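Local coordinates for fatty acid/retinol binding protein protein 7, isoform A, confirmed BY transcript evidence (Caenorhabditis elegans, PDB 2W9Y) that probably binds fatty acids such as oleic acid, and perhaps retinoids, as a small, largely helical lipid carrier of nematodes, at residues Lys64-Ala67 / Thr68-Gly72. Residues are numbered along the deposited sequence; the frame is centred on the assembly and turned at random.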
loop_
_atom_site.group_PDB
_atom_site.type_symbol
_atom_site.label_atom_id
_atom_site.label_comp_id
_atom_site.label_asym_id
_atom_site.label_seq_id
_atom_site.Cartn_x
_atom_site.Cartn_y
_atom_site.Cartn_z
ATOM N N LYS A 64 8.011 11.731 7.545
ATOM C CA LYS A 64 6.760 12.517 7.612
ATOM C C LYS A 64 5.803 12.101 6.466
ATOM O O LYS A 64 4.591 11.864 6.685
ATOM C CB LYS A 64 7.048 14.044 7.552
ATOM C CG LYS A 64 5.808 14.881 7.344
ATOM C CD LYS A 64 6.071 16.361 7.024
ATOM C CE LYS A 64 6.275 16.575 5.511
ATOM N NZ LYS A 64 4.908 16.608 4.877
ATOM N N ARG A 65 6.343 12.051 5.246
ATOM C CA ARG A 65 5.527 11.626 4.084
ATOM C C ARG A 65 5.008 10.162 4.206
ATOM O O ARG A 65 3.819 9.875 3.909
ATOM C CB ARG A 65 6.293 11.852 2.766
ATOM C CG ARG A 65 6.397 13.302 2.254
ATOM C CD ARG A 65 6.974 13.180 0.804
ATOM N NE ARG A 65 8.360 13.447 0.936
ATOM C CZ ARG A 65 9.345 12.987 0.196
ATOM N NH1 ARG A 65 9.178 12.128 -0.814
ATOM N NH2 ARG A 65 10.540 13.435 0.513
ATOM N N LEU A 66 5.850 9.260 4.710
ATOM C CA LEU A 66 5.393 7.891 4.962
ATOM C C LEU A 66 4.250 7.889 6.035
ATOM O O LEU A 66 3.261 7.238 5.869
ATOM C CB LEU A 66 6.616 7.070 5.404
ATOM C CG LEU A 66 6.325 5.572 5.423
ATOM C CD1 LEU A 66 5.623 5.093 4.150
ATOM C CD2 LEU A 66 7.661 4.820 5.672
ATOM N N ALA A 67 4.409 8.607 7.151
ATOM C CA ALA A 67 3.355 8.716 8.174
ATOM C C ALA A 67 2.038 9.228 7.598
ATOM O O ALA A 67 0.956 8.827 8.036
ATOM C CB ALA A 67 3.779 9.646 9.295
ATOM N N THR A 68 2.138 10.133 6.631
ATOM C CA THR A 68 0.931 10.676 5.974
ATOM C C THR A 68 0.192 9.604 5.169
ATOM O O THR A 68 -1.057 9.564 5.134
ATOM C CB THR A 68 1.329 11.942 5.074
ATOM O OG1 THR A 68 1.595 13.049 5.950
ATOM C CG2 THR A 68 0.187 12.341 4.169
ATOM N N VAL A 69 0.945 8.675 4.564
ATOM C CA VAL A 69 0.321 7.587 3.849
ATOM C C VAL A 69 -0.481 6.750 4.871
ATOM O O VAL A 69 -1.657 6.452 4.669
ATOM C CB VAL A 69 1.348 6.676 3.184
ATOM C CG1 VAL A 69 0.682 5.522 2.511
ATOM C CG2 VAL A 69 2.142 7.443 2.095
ATOM N N LEU A 70 0.125 6.408 5.994
ATOM C CA LEU A 70 -0.549 5.540 6.961
ATOM C C LEU A 70 -1.768 6.222 7.569
ATOM O O LEU A 70 -2.804 5.611 7.800
ATOM C CB LEU A 70 0.454 5.110 8.025
ATOM C CG LEU A 70 1.342 3.884 7.633
ATOM C CD1 LEU A 70 2.132 4.095 6.361
ATOM C CD2 LEU A 70 2.316 3.356 8.743
ATOM N N GLU A 71 -1.675 7.504 7.792
ATOM C CA GLU A 71 -2.800 8.323 8.274
ATOM C C GLU A 71 -3.982 8.265 7.308
ATOM O O GLU A 71 -5.166 8.122 7.709
ATOM C CB GLU A 71 -2.296 9.773 8.472
ATOM C CG GLU A 71 -3.344 10.748 9.077
ATOM C CD GLU A 71 -3.765 10.330 10.485
ATOM O OE1 GLU A 71 -2.955 9.626 11.174
ATOM O OE2 GLU A 71 -4.900 10.700 10.893
ATOM N N GLY A 72 -3.644 8.346 6.021
ATOM C CA GLY A 72 -4.585 8.287 4.931
ATOM C C GLY A 72 -5.318 6.969 4.840
ATOM O O GLY A 72 -6.553 6.932 4.602
HETATM O O HOH W 1 2.781 13.247 8.715
HETATM O O HOH W 2 3.166 14.657 4.225
#
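Leu66 and Leu70 stand one turn apart on the amphipathic helix 60-75 of this all-helical fold, and their CD1 methyls come within 4.3 Å of each other, a loose apolar contact. A closer approach is made to the backbone: with CG of Leu70 anti to its carbonyl carbon (chi1 -83°), its CD1 lies 3.4 Å from Leu66 O. That same oxygen accepts the Leu70 N-H in the carbonyl plane, at an N-H...O angle of 160°, and takes a weak second bond from Val69 N. Val69 adds its CG2 methyl, which sits beside its own backbone N and reaches to 3.5 Å from Arg65 O. These residues form the packed side: Phe23 of helix 18-26 touches both Leu66 and Val69, while Ile52 of helix 51-58 touches Leu70 and Ala67. At the margin, the guanidinium of Arg65 finds its partners beyond this turn, in a salt bridge to Glu31 and a hydrogen bond to Ser26.

The solvent side is held differently, through water. Lys64 O already accepts the Thr68 N-H at 3.0 Å, with the donor tilted 22° from the carbonyl plane, and one water also donates to it while hydrogen-bonding to Thr68 OG1. The rotamer of Thr68 suits this, since OG1 lies beside the backbone N and faces the preceding turn. The long Lys64 chain bends back at its last two torsions, and a second water accepts from its NZ at 2.7 Å and meets Thr68 OG1 at 2.8 Å.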